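Local coordinates for protein SAM-dependent methyltransferase (Exiguobacterium sibiricum 255-15, PDB 3D2L) that probably transfers a methyl group from S-adenosylmethionine to a substrate, using a Rossmann-like methyltransferase domain, at residues Glu22-Trp26 and Arg235-Val239; Val137-Met143 and Gln198-Pro203. All coordinates share one frame; numbering follows the deposited sequence.

Interaction 1: residues Glu22-Trp26 and Arg235-Val239; sequences EWVAW and RIFFV
Trp26 and Phe237 face each other with CA atoms 9.3 Å apart, where helix segment 22-26 passes over strand segment 235-239, the axes 11.9 Å apart at closest approach and the N-to-C directions 28° from parallel. Large side chains fill this spacing. CG of Trp26 is anti to the backbone N (chi1 170°), which swings the indole across to the strand. There Phe237 turns a ring edge into one face of the indole: this edge-to-face pair has planes 78° apart, and Phe237 CD2 stands 3.5 Å above the centre of the Trp26 ring system. The indole rim is engaged as well. Trp26 CZ2 touches Phe237 CB at 3.6 Å, while the backbone O of Phe238 lies in the indole plane, 3.7 Å from Trp26 CZ2. Val239 CG2 packs near the same corner. An alanine in place of Trp26 is likely to leave the Phe237 edge without its aromatic face and open a gap between helix and strand. One turn earlier, Trp23 completes the aromatic cluster: its NE1 comes obliquely to within 4.1 Å of Phe237 CE2. Trp23 CZ2 also rests over one face of the Arg235 guanidinium, 3.8 Å from Arg235 NE. Asp136 ties these two together, accepting from Trp23 NE1 and forming a salt bridge with Arg235 NH1, which Asp105 also engages. Strand 235-242 runs between strands 131-138 and 215-222 in the mixed sheet; helix 20-30 packs on one side of it, and Phe238, pointing away, meets helix 203-212 on the other.

Interaction 2: residues Val137-Met143 and Gln198-Pro203; sequences VHSPYKM and QRTYPP
Thr200 and His138 join the two segments through a short hydrogen bond, Thr200 OG1 donating to the backbone O of His138 at 2.7 Å. The hydroxyl is aimed there because OG1 lies anti to the Thr200 backbone N (chi1 -154°), and it arrives tilted out of the carbonyl plane. The same carbonyl accepts a second bond: a water donates to His138 O at 3.2 Å and to Tyr201 O at 2.7 Å, bridging the segments one residue beyond Thr200. Two donors thus grip His138 O, while its backbone N is taken by Asn108 OD1. The His138 ring makes the other direct bond across the contact. Its NE2 donates to Gln198 OE1 at 3.0 Å with a bent N-H...O angle of 145°; the oxygen sits near the imidazole plane, but the ring nitrogen stands above the amide plane of Gln198, and the two planes are nearly perpendicular. Gln198 OE1 is also bonded to His176 NE2, and Gln198 NE2 to Asp105 OD2, so both ends of the amide are used and its flip is fixed. Ser139, the N-cap of helix 140-144, accepts from Lys142 N through OG at 3.1 Å and is itself hydrogen-bonded to the backbone O of Ala233. Apolar packing adjoins these bonds, with Pro140 CG 4.0 Å from Pro202 CA. Because these polar groups are largely buried, their bonds to one another stand in for solvent. The chemistry implies a specific fastening of the C-terminal end of inner strand 131-138, and the helix start after it, to the end of strand 189-199 and the loop beyond, with donors and acceptors matched rather than merely packed.

In the fold
The centres of interactions 1 and 2 lie about 15 Å apart, and the mixed sheet joins them: strands 131-138 and 235-242 are antiparallel neighbours in it, with Ile236 N bonded, probably, to Val137 O at 2.8 Å. Along the chain the order is 22-26, 137-143, 198-203, 235-239, so both segments of interaction 2 fall between those of interaction 1. The strand order 3-2-1-4-5-7-6 is that of Rossmann-like methyltransferases. Interaction 1 sets helix 20-30 on this sheet; interaction 2 lies where the chain leaves it for the separate four-stranded antiparallel sheet 150-199 and returns, and so joins the two sheets at that point.

Interaction 1: residues Glu22-Trp26 and Arg235-Val239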
ATOM      1  N   GLU A  22      -6.171 -11.909  -0.302  1.00 33.33           N
ATOM      2  CA  GLU A  22      -5.384 -12.368   0.837  1.00 34.33           C
ATOM      3  C   GLU A  22      -5.145 -11.215   1.830  1.00 32.81           C
ATOM      4  O   GLU A  22      -5.104 -11.423   3.048  1.00 32.92           O
ATOM      5  CB  GLU A  22      -4.046 -12.898   0.358  1.00 36.16           C
ATOM      6  CG  GLU A  22      -4.129 -14.162  -0.468  1.00 45.03           C
ATOM      7  CD  GLU A  22      -3.900 -15.406   0.355  1.00 56.17           C
ATOM      8  OE1 GLU A  22      -2.846 -15.473   1.049  1.00 53.56           O
ATOM      9  OE2 GLU A  22      -4.747 -16.326   0.271  1.00 61.67           O
ATOM     10  N   TRP A  23      -4.956 -10.005   1.325  1.00 33.18           N
ATOM     11  CA  TRP A  23      -4.826  -8.853   2.238  1.00 32.09           C
ATOM     12  C   TRP A  23      -6.154  -8.581   2.921  1.00 31.38           C
ATOM     13  O   TRP A  23      -6.197  -8.295   4.107  1.00 30.45           O
ATOM     14  CB  TRP A  23      -4.379  -7.587   1.513  1.00 34.96           C
ATOM     15  CG  TRP A  23      -2.925  -7.470   1.230  1.00 27.68           C
ATOM     16  CD1 TRP A  23      -2.009  -6.773   1.967  1.00 33.91           C
ATOM     17  CD2 TRP A  23      -2.213  -8.014   0.115  1.00 29.91           C
ATOM     18  NE1 TRP A  23      -0.769  -6.891   1.403  1.00 30.09           N
ATOM     19  CE2 TRP A  23      -0.868  -7.610   0.245  1.00 33.07           C
ATOM     20  CE3 TRP A  23      -2.579  -8.805  -0.986  1.00 34.02           C
ATOM     21  CZ2 TRP A  23       0.118  -7.966  -0.683  1.00 36.89           C
ATOM     22  CZ3 TRP A  23      -1.595  -9.156  -1.915  1.00 35.68           C
ATOM     23  CH2 TRP A  23      -0.275  -8.732  -1.760  1.00 37.29           C
ATOM     24  N   VAL A  24      -7.239  -8.673   2.157  1.00 33.17           N
ATOM     25  CA  VAL A  24      -8.578  -8.439   2.675  1.00 31.72           C
ATOM     26  C   VAL A  24      -8.926  -9.481   3.724  1.00 31.62           C
ATOM     27  O   VAL A  24      -9.485  -9.136   4.772  1.00 35.42           O
ATOM     28  CB  VAL A  24      -9.633  -8.421   1.532  1.00 34.07           C
ATOM     29  CG1 VAL A  24     -11.040  -8.310   2.085  1.00 32.84           C
ATOM     30  CG2 VAL A  24      -9.340  -7.274   0.609  1.00 29.96           C
ATOM     31  N   ALA A  25      -8.573 -10.748   3.488  1.00 31.09           N
ATOM     32  CA  ALA A  25      -8.861 -11.795   4.467  1.00 30.97           C
ATOM     33  C   ALA A  25      -8.153 -11.491   5.787  1.00 31.83           C
ATOM     34  O   ALA A  25      -8.694 -11.731   6.860  1.00 28.91           O
ATOM     35  CB  ALA A  25      -8.493 -13.203   3.918  1.00 31.59           C
ATOM     36  N   TRP A  26      -6.967 -10.891   5.699  1.00 31.57           N
ATOM     37  CA  TRP A  26      -6.184 -10.493   6.880  1.00 31.64           C
ATOM     38  C   TRP A  26      -6.838  -9.332   7.635  1.00 29.80           C
ATOM     39  O   TRP A  26      -6.954  -9.361   8.854  1.00 29.10           O
ATOM     40  CB  TRP A  26      -4.748 -10.144   6.449  1.00 32.44           C
ATOM     41  CG  TRP A  26      -3.914  -9.497   7.517  1.00 31.51           C
ATOM     42  CD1 TRP A  26      -3.551 -10.039   8.692  1.00 35.52           C
ATOM     43  CD2 TRP A  26      -3.319  -8.203   7.471  1.00 31.06           C
ATOM     44  NE1 TRP A  26      -2.805  -9.156   9.409  1.00 30.37           N
ATOM     45  CE2 TRP A  26      -2.638  -8.018   8.689  1.00 29.94           C
ATOM     46  CE3 TRP A  26      -3.308  -7.173   6.533  1.00 32.41           C
ATOM     47  CZ2 TRP A  26      -1.909  -6.863   8.985  1.00 35.11           C
ATOM     48  CZ3 TRP A  26      -2.584  -6.001   6.833  1.00 37.49           C
ATOM     49  CH2 TRP A  26      -1.889  -5.871   8.054  1.00 34.63           C
ATOM     50  N   ARG A 235       7.432 -10.264   3.424  1.00 27.24           N
ATOM     51  CA  ARG A 235       6.478  -9.196   3.722  1.00 27.10           C
ATOM     52  C   ARG A 235       6.073  -9.299   5.198  1.00 28.24           C
ATOM     53  O   ARG A 235       5.702 -10.373   5.671  1.00 26.67           O
ATOM     54  CB  ARG A 235       5.271  -9.330   2.804  1.00 26.17           C
ATOM     55  CG  ARG A 235       4.269  -8.230   2.888  1.00 22.51           C
ATOM     56  CD  ARG A 235       3.139  -8.435   1.891  1.00 30.47           C
ATOM     57  NE  ARG A 235       3.652  -8.372   0.524  1.00 32.00           N
ATOM     58  CZ  ARG A 235       3.877  -7.253  -0.152  1.00 33.92           C
ATOM     59  NH1 ARG A 235       3.584  -6.082   0.377  1.00 32.74           N
ATOM     60  NH2 ARG A 235       4.386  -7.315  -1.375  1.00 32.46           N
ATOM     61  N   ILE A 236       6.185  -8.184   5.908  1.00 27.17           N
ATOM     62  CA  ILE A 236       5.903  -8.120   7.338  1.00 25.01           C
ATOM     63  C   ILE A 236       4.630  -7.328   7.601  1.00 25.73           C
ATOM     64  O   ILE A 236       4.468  -6.216   7.123  1.00 26.81           O
ATOM     65  CB  ILE A 236       7.117  -7.602   8.105  1.00 25.80           C
ATOM     66  CG1 ILE A 236       8.339  -8.449   7.716  1.00 33.10           C
ATOM     67  CG2 ILE A 236       6.852  -7.648   9.657  1.00 23.10           C
ATOM     68  CD1 ILE A 236       9.540  -8.268   8.557  1.00 41.52           C
ATOM     69  N   PHE A 237       3.715  -7.932   8.355  1.00 27.97           N
ATOM     70  CA  PHE A 237       2.417  -7.360   8.636  1.00 27.25           C
ATOM     71  C   PHE A 237       2.385  -6.870  10.059  1.00 27.40           C
ATOM     72  O   PHE A 237       2.825  -7.570  10.963  1.00 26.66           O
ATOM     73  CB  PHE A 237       1.315  -8.422   8.408  1.00 28.77           C
ATOM     74  CG  PHE A 237       1.218  -8.887   6.980  1.00 27.12           C
ATOM     75  CD1 PHE A 237       2.195  -9.704   6.441  1.00 30.52           C
ATOM     76  CD2 PHE A 237       0.151  -8.512   6.178  1.00 32.47           C
ATOM     77  CE1 PHE A 237       2.124 -10.118   5.110  1.00 29.61           C
ATOM     78  CE2 PHE A 237       0.079  -8.938   4.845  1.00 29.89           C
ATOM     79  CZ  PHE A 237       1.070  -9.747   4.329  1.00 28.95           C
ATOM     80  N   PHE A 238       1.857  -5.662  10.256  1.00 27.37           N
ATOM     81  CA  PHE A 238       1.758  -5.048  11.591  1.00 25.27           C
ATOM     82  C   PHE A 238       0.327  -4.724  11.900  1.00 25.95           C
ATOM     83  O   PHE A 238      -0.378  -4.185  11.050  1.00 27.18           O
ATOM     84  CB  PHE A 238       2.488  -3.723  11.625  1.00 26.41           C
ATOM     85  CG  PHE A 238       3.960  -3.855  11.527  1.00 22.72           C
ATOM     86  CD1 PHE A 238       4.557  -4.129  10.304  1.00 27.10           C
ATOM     87  CD2 PHE A 238       4.739  -3.694  12.641  1.00 25.91           C
ATOM     88  CE1 PHE A 238       5.942  -4.265  10.217  1.00 26.21           C
ATOM     89  CE2 PHE A 238       6.124  -3.825  12.560  1.00 28.06           C
ATOM     90  CZ  PHE A 238       6.701  -4.126  11.358  1.00 24.87           C
ATOM     91  N   VAL A 239      -0.076  -4.991  13.136  1.00 28.50           N
ATOM     92  CA  VAL A 239      -1.396  -4.634  13.619  1.00 25.93           C
ATOM     93  C   VAL A 239      -1.099  -3.856  14.866  1.00 28.10           C
ATOM     94  O   VAL A 239      -0.372  -4.346  15.756  1.00 27.12           O
ATOM     95  CB  VAL A 239      -2.305  -5.871  13.955  1.00 24.70           C
ATOM     96  CG1 VAL A 239      -3.713  -5.402  14.430  1.00 27.95           C
ATOM     97  CG2 VAL A 239      -2.420  -6.789  12.737  1.00 27.76           C
TER

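Interaction 2: residues Val137-Met143 and Gln198-Pro203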
ATOM      1  N   VAL A 137       4.748  -4.275   5.029  1.00 27.81           N
ATOM      2  CA  VAL A 137       5.960  -3.692   4.439  1.00 27.99           C
ATOM      3  C   VAL A 137       6.942  -4.752   4.025  1.00 28.92           C
ATOM      4  O   VAL A 137       6.846  -5.904   4.445  1.00 28.64           O
ATOM      5  CB  VAL A 137       6.700  -2.723   5.432  1.00 27.42           C
ATOM      6  CG1 VAL A 137       5.933  -1.398   5.621  1.00 28.67           C
ATOM      7  CG2 VAL A 137       6.983  -3.392   6.779  1.00 27.51           C
ATOM      8  N   HIS A 138       7.884  -4.357   3.177  1.00 28.57           N
ATOM      9  CA  HIS A 138       8.960  -5.231   2.794  1.00 29.35           C
ATOM     10  C   HIS A 138       9.850  -5.499   4.000  1.00 28.38           C
ATOM     11  O   HIS A 138      10.033  -4.634   4.842  1.00 28.22           O
ATOM     12  CB  HIS A 138       9.850  -4.599   1.702  1.00 26.52           C
ATOM     13  CG  HIS A 138       9.107  -4.211   0.462  1.00 28.34           C
ATOM     14  ND1 HIS A 138       8.243  -5.067  -0.178  1.00 30.51           N
ATOM     15  CD2 HIS A 138       9.124  -3.071  -0.273  1.00 29.48           C
ATOM     16  CE1 HIS A 138       7.776  -4.485  -1.265  1.00 28.72           C
ATOM     17  NE2 HIS A 138       8.295  -3.270  -1.347  1.00 26.68           N
ATOM     18  N   SER A 139      10.393  -6.709   4.051  1.00 30.79           N
ATOM     19  CA  SER A 139      11.355  -7.074   5.051  1.00 31.99           C
ATOM     20  C   SER A 139      12.697  -6.647   4.518  1.00 30.69           C
ATOM     21  O   SER A 139      12.841  -6.485   3.293  1.00 29.88           O
ATOM     22  CB  SER A 139      11.392  -8.571   5.202  1.00 31.25           C
ATOM     23  OG  SER A 139      11.759  -9.160   3.962  1.00 32.50           O
ATOM     24  N   PRO A 140      13.688  -6.454   5.415  1.00 29.87           N
ATOM     25  CA  PRO A 140      15.078  -6.220   4.985  1.00 30.92           C
ATOM     26  C   PRO A 140      15.591  -7.317   4.025  1.00 29.09           C
ATOM     27  O   PRO A 140      16.270  -7.011   3.045  1.00 30.20           O
ATOM     28  CB  PRO A 140      15.847  -6.251   6.304  1.00 29.26           C
ATOM     29  CG  PRO A 140      14.880  -5.779   7.286  1.00 29.93           C
ATOM     30  CD  PRO A 140      13.573  -6.385   6.882  1.00 32.52           C
ATOM     31  N   TYR A 141      15.228  -8.573   4.277  1.00 30.45           N
ATOM     32  CA  TYR A 141      15.630  -9.703   3.432  1.00 30.73           C
ATOM     33  C   TYR A 141      15.179  -9.554   1.978  1.00 30.46           C
ATOM     34  O   TYR A 141      15.944  -9.852   1.058  1.00 30.11           O
ATOM     35  CB  TYR A 141      15.083 -11.011   4.025  1.00 35.03           C
ATOM     36  CG  TYR A 141      15.429 -12.261   3.247  1.00 32.86           C
ATOM     37  CD1 TYR A 141      16.680 -12.862   3.381  1.00 39.39           C
ATOM     38  CD2 TYR A 141      14.508 -12.852   2.404  1.00 37.71           C
ATOM     39  CE1 TYR A 141      16.996 -14.001   2.677  1.00 35.70           C
ATOM     40  CE2 TYR A 141      14.822 -13.989   1.688  1.00 39.37           C
ATOM     41  CZ  TYR A 141      16.060 -14.555   1.831  1.00 36.90           C
ATOM     42  OH  TYR A 141      16.366 -15.692   1.136  1.00 44.55           O
ATOM     43  N   LYS A 142      13.940  -9.101   1.766  1.00 32.86           N
ATOM     44  CA  LYS A 142      13.412  -8.869   0.411  1.00 32.65           C
ATOM     45  C   LYS A 142      14.243  -7.841  -0.318  1.00 32.27           C
ATOM     46  O   LYS A 142      14.593  -8.012  -1.485  1.00 31.13           O
ATOM     47  CB  LYS A 142      11.964  -8.401   0.453  1.00 33.27           C
ATOM     48  CG  LYS A 142      11.360  -8.199  -0.926  1.00 36.68           C
ATOM     49  CD  LYS A 142       9.884  -8.155  -0.845  1.00 38.27           C
ATOM     50  CE  LYS A 142       9.208  -8.064  -2.194  1.00 38.80           C
ATOM     51  NZ  LYS A 142       7.700  -8.183  -2.005  1.00 36.68           N
HETATM   52  N   MSE A 143      14.563  -6.763   0.382  1.00 34.10           N
HETATM   53  CA  MSE A 143      15.392  -5.704  -0.190  0.50 36.22           C
HETATM   54  C   MSE A 143      16.735  -6.267  -0.635  1.00 38.07           C
HETATM   55  O   MSE A 143      17.237  -5.917  -1.703  1.00 41.41           O
HETATM   56  CB  MSE A 143      15.644  -4.589   0.828  0.50 35.85           C
HETATM   57  CG  MSE A 143      14.396  -3.981   1.465  0.50 35.11           C
HETATM   58 SE   MSE A 143      13.087  -3.293   0.191  0.38 37.87          SE
HETATM   59  CE  MSE A 143      14.322  -2.219  -0.844  0.50 42.12           C
ATOM     60  N   GLN A 198      11.565   3.120  -2.818  1.00 27.82           N
ATOM     61  CA  GLN A 198      11.038   2.490  -1.615  1.00 27.36           C
ATOM     62  C   GLN A 198      12.131   2.263  -0.601  1.00 28.89           C
ATOM     63  O   GLN A 198      13.293   2.106  -0.957  1.00 28.16           O
ATOM     64  CB  GLN A 198      10.329   1.198  -1.928  1.00 30.22           C
ATOM     65  CG  GLN A 198       8.945   1.386  -2.475  1.00 29.85           C
ATOM     66  CD  GLN A 198       8.229   0.067  -2.606  1.00 31.67           C
ATOM     67  OE1 GLN A 198       8.826  -0.931  -3.086  1.00 28.85           O
ATOM     68  NE2 GLN A 198       6.952   0.022  -2.171  1.00 23.26           N
ATOM     69  N   ARG A 199      11.741   2.301   0.670  1.00 27.80           N
ATOM     70  CA  ARG A 199      12.662   2.124   1.738  1.00 31.20           C
ATOM     71  C   ARG A 199      11.965   1.407   2.892  1.00 28.36           C
ATOM     72  O   ARG A 199      10.773   1.622   3.201  1.00 27.35           O
ATOM     73  CB  ARG A 199      13.230   3.494   2.191  1.00 28.49           C
ATOM     74  CG  ARG A 199      14.214   3.425   3.327  1.00 31.34           C
ATOM     75  CD  ARG A 199      14.686   4.812   3.664  1.00 31.99           C
ATOM     76  NE  ARG A 199      15.662   4.775   4.741  1.00 31.89           N
ATOM     77  CZ  ARG A 199      16.199   5.852   5.267  1.00 32.94           C
ATOM     78  NH1 ARG A 199      15.889   7.055   4.796  1.00 33.04           N
ATOM     79  NH2 ARG A 199      17.082   5.716   6.244  1.00 34.71           N
ATOM     80  N   THR A 200      12.713   0.511   3.512  1.00 25.98           N
ATOM     81  CA  THR A 200      12.211  -0.203   4.640  1.00 26.79           C
ATOM     82  C   THR A 200      13.212  -0.143   5.794  1.00 28.10           C
ATOM     83  O   THR A 200      14.309   0.464   5.682  1.00 27.03           O
ATOM     84  CB  THR A 200      11.735  -1.639   4.249  1.00 28.24           C
ATOM     85  OG1 THR A 200      10.743  -2.069   5.182  1.00 26.92           O
ATOM     86  CG2 THR A 200      12.924  -2.650   4.176  1.00 23.30           C
ATOM     87  N   TYR A 201      12.777  -0.704   6.914  1.00 28.94           N
ATOM     88  CA  TYR A 201      13.491  -0.738   8.170  1.00 28.24           C
ATOM     89  C   TYR A 201      13.264  -2.094   8.847  1.00 29.27           C
ATOM     90  O   TYR A 201      12.280  -2.821   8.517  1.00 27.30           O
ATOM     91  CB  TYR A 201      12.965   0.376   9.102  1.00 25.89           C
ATOM     92  CG  TYR A 201      13.077   1.758   8.497  1.00 29.95           C
ATOM     93  CD1 TYR A 201      12.023   2.305   7.744  1.00 26.03           C
ATOM     94  CD2 TYR A 201      14.235   2.515   8.657  1.00 28.64           C
ATOM     95  CE1 TYR A 201      12.140   3.550   7.161  1.00 29.20           C
ATOM     96  CE2 TYR A 201      14.335   3.781   8.116  1.00 30.57           C
ATOM     97  CZ  TYR A 201      13.288   4.288   7.359  1.00 27.92           C
ATOM     98  OH  TYR A 201      13.394   5.548   6.791  1.00 32.17           O
ATOM     99  N   PRO A 202      14.185  -2.480   9.756  1.00 29.87           N
ATOM    100  CA  PRO A 202      13.917  -3.673  10.552  1.00 29.91           C
ATOM    101  C   PRO A 202      12.577  -3.499  11.299  1.00 28.68           C
ATOM    102  O   PRO A 202      12.227  -2.393  11.678  1.00 27.49           O
ATOM    103  CB  PRO A 202      15.094  -3.714  11.526  1.00 31.45           C
ATOM    104  CG  PRO A 202      16.204  -3.019  10.803  1.00 30.53           C
ATOM    105  CD  PRO A 202      15.521  -1.919  10.035  1.00 32.01           C
ATOM    106  N   PRO A 203      11.803  -4.574  11.473  1.00 31.41           N
ATOM    107  CA  PRO A 203      10.516  -4.434  12.168  1.00 28.70           C
ATOM    108  C   PRO A 203      10.575  -3.717  13.520  1.00 28.58           C
ATOM    109  O   PRO A 203       9.678  -2.977  13.859  1.00 28.18           O
ATOM    110  CB  PRO A 203      10.053  -5.880  12.345  1.00 30.86           C
ATOM    111  CG  PRO A 203      10.730  -6.615  11.256  1.00 36.41           C
ATOM    112  CD  PRO A 203      12.036  -5.948  10.987  1.00 32.70           C
TER
HETATM  113  O   HOH W   1      10.432  -4.674   8.059  1.00 29.02           O